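Local coordinates for protein probable starch synthase 4, chloroplastic/amyloplastic (Arabidopsis thaliana, PDB 6GNE) that belongs to the starch synthase family, with the two-domain GT-B glycosyltransferase fold, and holds ADP in a pocket between its domains, at residues A[267-272]-A[379-384]; A[276-281]-A[289-294]; A[385-390]-A[409-414]. All blocks are in the same frame, centred on the assembly; numbering follows the deposited sequence.

Contact 1. Residues A[267-272]-A[379-384]. With ADP (adenosine-5'-diphosphate), chain F.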
loop_
_atom_site.group_PDB
_atom_site.type_symbol
_atom_site.label_atom_id
_atom_site.label_comp_id
_atom_site.label_asym_id
_atom_site.label_seq_id
_atom_site.Cartn_x
_atom_site.Cartn_y
_atom_site.Cartn_z
ATOM N N ASP A 267 8.084 13.347 -4.040
ATOM C CA ASP A 267 8.927 14.226 -3.213
ATOM C C ASP A 267 9.717 13.414 -2.190
ATOM O O ASP A 267 10.917 13.591 -2.082
ATOM C CB ASP A 267 8.098 15.324 -2.533
ATOM C CG ASP A 267 7.542 16.332 -3.523
ATOM O OD1 ASP A 267 8.234 16.657 -4.503
ATOM O OD2 ASP A 267 6.403 16.817 -3.328
ATOM N N SER A 268 9.040 12.531 -1.448
ATOM C CA SER A 268 9.708 11.509 -0.603
ATOM C C SER A 268 10.574 10.534 -1.389
ATOM O O SER A 268 11.712 10.276 -1.023
ATOM C CB SER A 268 8.686 10.696 0.183
ATOM O OG SER A 268 8.275 11.414 1.330
ATOM N N TRP A 269 10.028 9.972 -2.462
ATOM C CA TRP A 269 10.772 9.040 -3.325
ATOM C C TRP A 269 11.388 9.803 -4.489
ATOM O O TRP A 269 10.788 9.923 -5.550
ATOM C CB TRP A 269 9.862 7.902 -3.769
ATOM C CG TRP A 269 9.381 7.086 -2.603
ATOM C CD1 TRP A 269 8.149 7.144 -2.001
ATOM C CD2 TRP A 269 10.124 6.111 -1.886
ATOM N NE1 TRP A 269 8.082 6.251 -0.955
ATOM C CE2 TRP A 269 9.292 5.621 -0.855
ATOM C CE3 TRP A 269 11.425 5.623 -1.991
ATOM C CZ2 TRP A 269 9.722 4.649 0.040
ATOM C CZ3 TRP A 269 11.847 4.666 -1.109
ATOM C CH2 TRP A 269 11.007 4.181 -0.109
ATOM N N ASN A 270 12.572 10.362 -4.253
ATOM C CA ASN A 270 13.271 11.174 -5.249
ATOM C C ASN A 270 14.773 11.007 -5.071
ATOM O O ASN A 270 15.320 11.497 -4.082
ATOM C CB ASN A 270 12.907 12.656 -5.088
ATOM C CG ASN A 270 13.537 13.554 -6.155
ATOM O OD1 ASN A 270 14.374 13.141 -6.963
ATOM N ND2 ASN A 270 13.142 14.797 -6.141
ATOM N N PRO A 271 15.452 10.355 -6.031
ATOM C CA PRO A 271 16.899 10.138 -5.883
ATOM C C PRO A 271 17.755 11.431 -5.764
ATOM O O PRO A 271 18.837 11.403 -5.184
ATOM C CB PRO A 271 17.260 9.361 -7.154
ATOM C CG PRO A 271 16.236 9.781 -8.153
ATOM C CD PRO A 271 14.978 9.855 -7.331
ATOM N N ALA A 272 17.267 12.535 -6.327
ATOM C CA ALA A 272 17.976 13.814 -6.307
ATOM C C ALA A 272 18.072 14.446 -4.930
ATOM O O ALA A 272 18.983 15.235 -4.695
ATOM C CB ALA A 272 17.333 14.799 -7.285
ATOM N N LEU A 379 17.365 1.161 4.681
ATOM C CA LEU A 379 17.977 0.204 3.752
ATOM C C LEU A 379 17.255 0.066 2.413
ATOM O O LEU A 379 17.922 -0.036 1.363
ATOM C CB LEU A 379 18.115 -1.194 4.388
ATOM C CG LEU A 379 19.561 -1.583 4.664
ATOM C CD1 LEU A 379 19.568 -2.915 5.408
ATOM C CD2 LEU A 379 20.378 -1.676 3.361
ATOM N N SER A 380 15.920 0.065 2.445
ATOM C CA SER A 380 15.138 0.032 1.210
ATOM C C SER A 380 15.516 1.144 0.253
ATOM O O SER A 380 15.727 0.897 -0.930
ATOM C CB SER A 380 13.628 0.017 1.467
ATOM O OG SER A 380 13.148 1.241 1.915
ATOM N N HIS A 381 15.647 2.365 0.759
ATOM C CA HIS A 381 16.139 3.462 -0.075
ATOM C C HIS A 381 17.428 3.105 -0.808
ATOM O O HIS A 381 17.474 3.220 -2.021
ATOM C CB HIS A 381 16.289 4.755 0.715
ATOM C CG HIS A 381 14.987 5.429 1.032
ATOM N ND1 HIS A 381 14.481 6.457 0.275
ATOM C CD2 HIS A 381 14.084 5.211 2.019
ATOM C CE1 HIS A 381 13.331 6.849 0.786
ATOM N NE2 HIS A 381 13.063 6.107 1.841
ATOM N N THR A 382 18.454 2.658 -0.089
ATOM C CA THR A 382 19.760 2.366 -0.713
ATOM C C THR A 382 19.675 1.170 -1.664
ATOM O O THR A 382 20.414 1.113 -2.646
ATOM C CB THR A 382 20.895 2.148 0.328
ATOM O OG1 THR A 382 20.505 1.156 1.290
ATOM C CG2 THR A 382 21.205 3.429 1.108
ATOM N N ILE A 383 18.758 0.227 -1.408
ATOM C CA ILE A 383 18.574 -0.930 -2.305
ATOM C C ILE A 383 17.945 -0.548 -3.617
ATOM O O ILE A 383 18.408 -1.006 -4.665
ATOM C CB ILE A 383 17.833 -2.106 -1.631
ATOM C CG1 ILE A 383 18.759 -2.775 -0.615
ATOM C CG2 ILE A 383 17.392 -3.134 -2.660
ATOM C CD1 ILE A 383 18.057 -3.741 0.315
ATOM N N TYR A 384 16.901 0.270 -3.580
ATOM C CA TYR A 384 16.309 0.804 -4.826
ATOM C C TYR A 384 17.405 1.551 -5.615
ATOM O O TYR A 384 17.581 1.324 -6.812
ATOM C CB TYR A 384 15.145 1.759 -4.553
ATOM C CG TYR A 384 13.856 1.133 -4.037
ATOM C CD1 TYR A 384 13.136 0.203 -4.806
ATOM C CD2 TYR A 384 13.317 1.510 -2.802
ATOM C CE1 TYR A 384 11.944 -0.357 -4.351
ATOM C CE2 TYR A 384 12.115 0.948 -2.326
ATOM C CZ TYR A 384 11.422 0.018 -3.101
ATOM O OH TYR A 384 10.241 -0.507 -2.625
HETATM P PB ADP F . 2.153 -4.286 -0.192
HETATM O O1B ADP F . 1.159 -3.198 0.084
HETATM O O2B ADP F . 3.215 -4.505 0.847
HETATM O O3B ADP F . 1.455 -5.579 -0.545
HETATM P PA ADP F . 3.161 -2.349 -2.077
HETATM O O1A ADP F . 4.128 -2.473 -3.218
HETATM O O2A ADP F . 1.847 -1.699 -2.424
HETATM O O3A ADP F . 2.973 -3.841 -1.502
HETATM O "O5'" ADP F . 3.797 -1.517 -0.859
HETATM C "C5'" ADP F . 5.018 -1.903 -0.227
HETATM C "C4'" ADP F . 5.731 -0.761 0.520
HETATM O "O4'" ADP F . 6.377 -1.277 1.694
HETATM C "C3'" ADP F . 6.857 -0.134 -0.276
HETATM O "O3'" ADP F . 7.047 1.195 0.181
HETATM C "C2'" ADP F . 8.062 -0.952 0.107
HETATM O "O2'" ADP F . 9.283 -0.259 -0.080
HETATM C "C1'" ADP F . 7.795 -1.185 1.564
HETATM N N9 ADP F . 8.388 -2.434 2.091
HETATM C C8 ADP F . 7.926 -3.680 1.934
HETATM N N7 ADP F . 8.703 -4.561 2.603
HETATM C C5 ADP F . 9.685 -3.874 3.207
HETATM C C6 ADP F . 10.864 -4.188 4.074
HETATM N N6 ADP F . 11.138 -5.473 4.415
HETATM N N1 ADP F . 11.636 -3.143 4.486
HETATM C C2 ADP F . 11.353 -1.868 4.112
HETATM N N3 ADP F . 10.313 -1.533 3.331
HETATM C C4 ADP F . 9.468 -2.471 2.859
#
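The six-membered ring of W269 lies against the imidazole of H381 in an offset stack, with centroids 4.2 Å apart and planes only 9° from parallel. CZ3 of W269 sits over the face of the imidazole toward its rim, 3.2 Å from H381 CE1, while CH2 passes over the NE2 side. Both side chains keep CG anti to the carbonyl carbon (chi1 -63° in W269 and similar in H381), which brings the two rings together although neither CB points at the other segment. Y384 extends this aromatic cluster: its ring is nearly perpendicular to the indole, planes at 85°, and W269 CZ3 comes within 3.9 Å of Y384 CD2.

W269 belongs to the long loop between strand 257-259 and helix 287-300, whereas H381 and Y384 are on helix 377-386 of the C-terminal part of this GT-B enzyme, so the stack holds this loop to the helix.

No hydrogen bond joins the two segments. H381 ND1 is hydrogen-bonded to D274, which helps to set the rotation of the imidazole, and W269 O accepts from R408. Y384 OH forms a 2.7 Å hydrogen bond with O2' of ADP, the ribose oxygen standing at the ring edge and in its plane; S380 CB touches C2 of the adenine from 4.0 Å.

Contact 2. Residues A[276-281]-A[289-294]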
loop_
_atom_site.group_PDB
_atom_site.type_symbol
_atom_site.label_atom_id
_atom_site.label_comp_id
_atom_site.label_asym_id
_atom_site.label_seq_id
_atom_site.Cartn_x
_atom_site.Cartn_y
_atom_site.Cartn_z
ATOM N N PHE A 276 18.260 9.587 2.856
ATOM C CA PHE A 276 18.767 8.244 3.202
ATOM C C PHE A 276 19.925 7.709 2.319
ATOM O O PHE A 276 20.541 6.709 2.667
ATOM C CB PHE A 276 17.641 7.219 3.157
ATOM C CG PHE A 276 16.537 7.484 4.124
ATOM C CD1 PHE A 276 16.717 7.277 5.490
ATOM C CD2 PHE A 276 15.290 7.908 3.675
ATOM C CE1 PHE A 276 15.667 7.513 6.381
ATOM C CE2 PHE A 276 14.228 8.136 4.559
ATOM C CZ PHE A 276 14.407 7.933 5.908
ATOM N N LEU A 277 20.210 8.359 1.192
ATOM C CA LEU A 277 21.237 7.881 0.267
ATOM C C LEU A 277 22.601 8.399 0.614
ATOM O O LEU A 277 22.730 9.460 1.187
ATOM C CB LEU A 277 20.913 8.294 -1.188
ATOM C CG LEU A 277 19.676 7.738 -1.880
ATOM C CD1 LEU A 277 19.663 8.060 -3.370
ATOM C CD2 LEU A 277 19.540 6.244 -1.663
ATOM N N LYS A 278 23.620 7.673 0.189
ATOM C CA LYS A 278 24.993 8.183 0.228
ATOM C C LYS A 278 25.180 9.299 -0.807
ATOM O O LYS A 278 25.682 10.383 -0.469
ATOM C CB LYS A 278 26.022 7.052 -0.034
ATOM C CG LYS A 278 27.472 7.445 0.309
ATOM C CD LYS A 278 28.530 6.839 -0.622
ATOM C CE LYS A 278 29.766 7.739 -0.779
ATOM N NZ LYS A 278 30.231 7.738 -2.215
ATOM N N ALA A 279 24.815 9.004 -2.056
ATOM C CA ALA A 279 24.920 9.963 -3.146
ATOM C C ALA A 279 23.579 10.133 -3.845
ATOM O O ALA A 279 22.751 9.230 -3.889
ATOM C CB ALA A 279 25.994 9.545 -4.132
ATOM N N GLN A 280 23.400 11.313 -4.409
ATOM C CA GLN A 280 22.172 11.723 -5.042
ATOM C C GLN A 280 22.387 11.551 -6.538
ATOM O O GLN A 280 23.497 11.528 -7.004
ATOM C CB GLN A 280 21.842 13.204 -4.702
ATOM C CG GLN A 280 22.206 13.722 -3.287
ATOM C CD GLN A 280 21.189 13.360 -2.220
ATOM O OE1 GLN A 280 20.595 14.236 -1.620
ATOM N NE2 GLN A 280 20.971 12.074 -1.995
ATOM N N PHE A 281 21.300 11.416 -7.289
ATOM C CA PHE A 281 21.363 11.321 -8.750
ATOM C C PHE A 281 19.992 11.565 -9.342
ATOM O O PHE A 281 19.001 11.646 -8.619
ATOM C CB PHE A 281 21.901 9.956 -9.198
ATOM C CG PHE A 281 21.029 8.783 -8.817
ATOM C CD1 PHE A 281 20.974 8.317 -7.518
ATOM C CD2 PHE A 281 20.303 8.123 -9.779
ATOM C CE1 PHE A 281 20.197 7.217 -7.185
ATOM C CE2 PHE A 281 19.521 7.020 -9.447
ATOM C CZ PHE A 281 19.460 6.568 -8.140
ATOM N N LYS A 289 24.197 6.831 -8.942
ATOM C CA LYS A 289 23.651 5.467 -8.919
ATOM C C LYS A 289 24.769 4.432 -8.800
ATOM O O LYS A 289 24.729 3.634 -7.880
ATOM C CB LYS A 289 22.774 5.146 -10.138
ATOM C CG LYS A 289 21.917 3.904 -9.952
ATOM C CD LYS A 289 21.022 3.678 -11.130
ATOM C CE LYS A 289 20.271 2.355 -11.029
ATOM N NZ LYS A 289 19.479 2.150 -9.777
ATOM N N GLU A 290 25.768 4.461 -9.690
ATOM C CA GLU A 290 26.967 3.626 -9.503
ATOM C C GLU A 290 27.610 3.792 -8.113
ATOM O O GLU A 290 28.037 2.801 -7.520
ATOM C CB GLU A 290 28.019 3.847 -10.605
ATOM C CG GLU A 290 29.329 3.024 -10.454
ATOM C CD GLU A 290 29.149 1.488 -10.193
ATOM O OE1 GLU A 290 28.226 0.862 -10.778
ATOM O OE2 GLU A 290 29.930 0.891 -9.393
ATOM N N GLU A 291 27.667 5.020 -7.592
ATOM C CA GLU A 291 28.208 5.262 -6.243
ATOM C C GLU A 291 27.399 4.529 -5.155
ATOM O O GLU A 291 27.986 4.000 -4.219
ATOM C CB GLU A 291 28.358 6.771 -5.916
ATOM C CG GLU A 291 29.711 7.384 -6.306
ATOM C CD GLU A 291 29.725 8.926 -6.549
ATOM O OE1 GLU A 291 28.916 9.687 -5.936
ATOM O OE2 GLU A 291 30.585 9.375 -7.362
ATOM N N ASN A 292 26.072 4.486 -5.289
ATOM C CA ASN A 292 25.210 3.756 -4.329
ATOM C C ASN A 292 25.367 2.235 -4.475
ATOM O O ASN A 292 25.379 1.493 -3.489
ATOM C CB ASN A 292 23.723 4.156 -4.467
ATOM C CG ASN A 292 23.409 5.500 -3.827
ATOM O OD1 ASN A 292 23.562 5.681 -2.610
ATOM N ND2 ASN A 292 22.970 6.453 -4.651
ATOM N N LYS A 293 25.502 1.779 -5.711
ATOM C CA LYS A 293 25.814 0.390 -5.965
ATOM C C LYS A 293 27.098 -0.015 -5.237
ATOM O O LYS A 293 27.127 -1.027 -4.542
ATOM C CB LYS A 293 25.896 0.126 -7.466
ATOM C CG LYS A 293 26.062 -1.350 -7.785
ATOM C CD LYS A 293 25.885 -1.604 -9.259
ATOM C CE LYS A 293 26.204 -3.053 -9.578
ATOM N NZ LYS A 293 25.938 -3.381 -11.000
ATOM N N HIS A 294 28.134 0.809 -5.355
ATOM C CA HIS A 294 29.391 0.523 -4.672
ATOM C C HIS A 294 29.235 0.584 -3.125
ATOM O O HIS A 294 29.700 -0.300 -2.418
ATOM C CB HIS A 294 30.478 1.470 -5.177
ATOM C CG HIS A 294 31.836 1.213 -4.590
ATOM N ND1 HIS A 294 32.273 1.840 -3.439
ATOM C CD2 HIS A 294 32.852 0.409 -4.998
ATOM C CE1 HIS A 294 33.512 1.452 -3.182
ATOM N NE2 HIS A 294 33.883 0.578 -4.103
#
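A279 and F281 bring the loop 276-281 alongside helix 289-294, each with its CA 6.3 Å from the helical CA nearest to it, N292 for A279 and K289 for F281. The loop therefore descends the helix as the numbering of the helix falls, and its residues 278 to 281 face roughly one turn. It has no regular secondary structure of its own, and two of its backbone groups, K278 N and A279 O, are met by a side chain of the helix.

N292 takes that role. Its ND2 donates to A279 O over 2.9 Å in a nearly straight bond, 164° at the hydrogen, with the acceptor close to the plane of the amide. OD1 of the same group accepts a weak bond from K278 N at 3.4 Å, so the carboxamide spans two successive loop residues. CG anti to the carbonyl carbon (chi1 -77°) swings the amide over to the loop, and L277 CD1 packs against its ND2.

At the other end K289 crosses a face of the F281 ring. Its CB lies 3.9 Å from the ring centroid, a CH-pi contact 16° off the normal, and its backbone N lies over the same ring. CG and CD continue past the CE2 side of the ring before the chain turns off at chi4 to place NZ on the carbonyls of A385, S387 and Y409. Beside N292, E291 OE1 rests on the methyl of A279; K278 NZ comes to 4.4 Å from E291 OE1, too far for a salt bridge.

The loop is thus held by one firm backbone-directed amide bond and apolar cover on F281, while the K278-E291 pairing at the more exposed side probably adds only a diffuse electrostatic attraction.

Contact 3. Residues A[385-390]-A[409-414]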
loop_
_atom_site.group_PDB
_atom_site.type_symbol
_atom_site.label_atom_id
_atom_site.label_comp_id
_atom_site.label_asym_id
_atom_site.label_seq_id
_atom_site.Cartn_x
_atom_site.Cartn_y
_atom_site.Cartn_z
ATOM N N ALA A 385 18.147 2.427 -4.950
ATOM C CA ALA A 385 19.190 3.198 -5.599
ATOM C C ALA A 385 20.283 2.334 -6.215
ATOM O O ALA A 385 20.653 2.542 -7.376
ATOM C CB ALA A 385 19.823 4.156 -4.601
ATOM N N ALA A 386 20.797 1.376 -5.435
ATOM C CA ALA A 386 21.917 0.548 -5.874
ATOM C C ALA A 386 21.588 -0.459 -6.991
ATOM O O ALA A 386 22.440 -0.764 -7.807
ATOM C CB ALA A 386 22.527 -0.193 -4.688
ATOM N N SER A 387 20.370 -0.964 -7.007
ATOM C CA SER A 387 20.045 -2.118 -7.839
ATOM C C SER A 387 19.910 -1.730 -9.317
ATOM O O SER A 387 19.487 -0.625 -9.631
ATOM C CB SER A 387 18.772 -2.809 -7.321
ATOM O OG SER A 387 17.646 -1.967 -7.443
ATOM N N ASP A 388 20.304 -2.647 -10.197
ATOM C CA ASP A 388 20.109 -2.517 -11.633
ATOM C C ASP A 388 18.776 -3.100 -12.078
ATOM O O ASP A 388 18.182 -2.640 -13.073
ATOM C CB ASP A 388 21.196 -3.250 -12.361
ATOM C CG ASP A 388 22.547 -2.745 -11.988
ATOM O OD1 ASP A 388 22.790 -1.535 -12.207
ATOM O OD2 ASP A 388 23.329 -3.547 -11.421
ATOM N N LEU A 389 18.334 -4.126 -11.348
ATOM C CA LEU A 389 17.120 -4.842 -11.644
ATOM C C LEU A 389 16.338 -5.034 -10.347
ATOM O O LEU A 389 16.919 -5.142 -9.263
ATOM C CB LEU A 389 17.481 -6.206 -12.242
ATOM C CG LEU A 389 18.132 -6.209 -13.629
ATOM C CD1 LEU A 389 18.681 -7.557 -14.022
ATOM C CD2 LEU A 389 17.097 -5.808 -14.650
ATOM N N PHE A 390 15.022 -5.116 -10.488
ATOM C CA PHE A 390 14.104 -5.241 -9.361
ATOM C C PHE A 390 12.973 -6.203 -9.707
ATOM O O PHE A 390 12.281 -6.004 -10.713
ATOM C CB PHE A 390 13.525 -3.870 -8.987
ATOM C CG PHE A 390 12.777 -3.888 -7.692
ATOM C CD1 PHE A 390 11.428 -4.237 -7.654
ATOM C CD2 PHE A 390 13.437 -3.632 -6.492
ATOM C CE1 PHE A 390 10.737 -4.314 -6.467
ATOM C CE2 PHE A 390 12.742 -3.679 -5.277
ATOM C CZ PHE A 390 11.391 -4.025 -5.269
ATOM N N TYR A 409 13.998 5.289 -9.165
ATOM C CA TYR A 409 15.419 5.214 -8.791
ATOM C C TYR A 409 16.277 4.515 -9.865
ATOM O O TYR A 409 17.420 4.132 -9.611
ATOM C CB TYR A 409 15.564 4.512 -7.415
ATOM C CG TYR A 409 15.179 5.394 -6.254
ATOM C CD1 TYR A 409 13.873 5.792 -6.063
ATOM C CD2 TYR A 409 16.134 5.871 -5.354
ATOM C CE1 TYR A 409 13.519 6.628 -4.999
ATOM C CE2 TYR A 409 15.789 6.718 -4.286
ATOM C CZ TYR A 409 14.482 7.088 -4.124
ATOM O OH TYR A 409 14.103 7.899 -3.101
ATOM N N GLY A 410 15.728 4.362 -11.062
ATOM C CA GLY A 410 16.450 3.817 -12.194
ATOM C C GLY A 410 16.641 2.306 -12.245
ATOM O O GLY A 410 17.364 1.834 -13.136
ATOM N N SER A 411 16.033 1.560 -11.309
ATOM C CA SER A 411 16.151 0.104 -11.284
ATOM C C SER A 411 15.037 -0.476 -12.158
ATOM O O SER A 411 13.866 -0.129 -11.973
ATOM C CB SER A 411 16.073 -0.416 -9.841
ATOM O OG SER A 411 16.302 -1.817 -9.730
ATOM N N ILE A 412 15.396 -1.350 -13.088
ATOM C CA ILE A 412 14.461 -1.839 -14.120
ATOM C C ILE A 412 13.689 -3.065 -13.679
ATOM O O ILE A 412 14.291 -4.043 -13.283
ATOM C CB ILE A 412 15.203 -2.164 -15.412
ATOM C CG1 ILE A 412 15.963 -0.910 -15.903
ATOM C CG2 ILE A 412 14.244 -2.672 -16.478
ATOM C CD1 ILE A 412 15.108 0.347 -16.059
ATOM N N PRO A 413 12.352 -3.013 -13.726
ATOM C CA PRO A 413 11.565 -4.055 -13.105
ATOM C C PRO A 413 11.411 -5.301 -13.950
ATOM O O PRO A 413 11.405 -5.242 -15.180
ATOM C CB PRO A 413 10.183 -3.404 -12.895
ATOM C CG PRO A 413 10.103 -2.383 -13.942
ATOM C CD PRO A 413 11.501 -1.880 -14.116
ATOM N N ILE A 414 11.276 -6.413 -13.253
ATOM C CA ILE A 414 10.910 -7.680 -13.826
ATOM C C ILE A 414 9.671 -8.127 -13.049
ATOM O O ILE A 414 9.753 -8.407 -11.851
ATOM C CB ILE A 414 12.033 -8.742 -13.672
ATOM C CG1 ILE A 414 13.367 -8.204 -14.240
ATOM C CG2 ILE A 414 11.591 -10.090 -14.267
ATOM C CD1 ILE A 414 14.528 -9.138 -14.040
HETATM O O HOH W 1 19.047 -0.155 -13.741
#
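S387 and S411 meet through their hydroxyls, OG to OG at 2.7 Å, a hydrogen bond whose direction is open. With S411 OG trans to its backbone N (chi1 -175°), the hydroxyl is carried across to residue 387; S387 OG is also bound to I383 O, so the pair ties the end of helix 377-386 to the chain entering strand 412-416.

Backbone bonds follow in parallel register, L389 beside I412 and F390 beside P413. I412 N donates to D388 O and F390 N to I412 O, and the shortest of the three bonds runs from I414 N to F390 O at 2.8 Å. A water donates to both D388 O and G410 O, 2.7 Å from each, and so continues the link ahead of the first strand bond. G410, with positive phi, is the C-prime residue of the Schellman motif that ends helix 402-408.

Apolar contacts line the L389 and I412 side of the sheet. L389 CD2 packs on I412 CB at 4.2 Å and reaches I414 CD1 as well. On the other face helix 402-408 packs on F390 and P413, and the side chain of F390 approaches ADP to about 7 Å. Nearer the helix end A385 CB lies 4.1 Å from CD2 of Y409, whose hydroxyl is bonded to D274.

Strand 389-392, helix 402-408 and strand 412-416 form a beta-alpha-beta crossover. The two strands are neighbours in the six-stranded parallel sheet of the C-terminal Rossmann-like domain, as expected of GT-B enzymes.

Overall arrangement
From the N terminus, the loop beyond strand 257-259 first supplies 267-272, whose partner 379-384 lies more than a hundred residues on, so contact 1 closes a long loop. Contact 2 falls wholly within that span as a short local closure onto helix 287-300. Contact 3 comes next in series, starting where helix 377-386 leaves contact 1, and closes the crossover to strand 412-416. No two closures cross. P271 O with F281 N joins contacts 1 and 2, the K293-D388 salt bridge joins 2 and 3, and Y384 against F390 joins 1 and 3. The loop after strand 257-259, helices 287-300 and 377-386 and the six-stranded parallel sheet are thereby connected, with contact 1 reaching ADP.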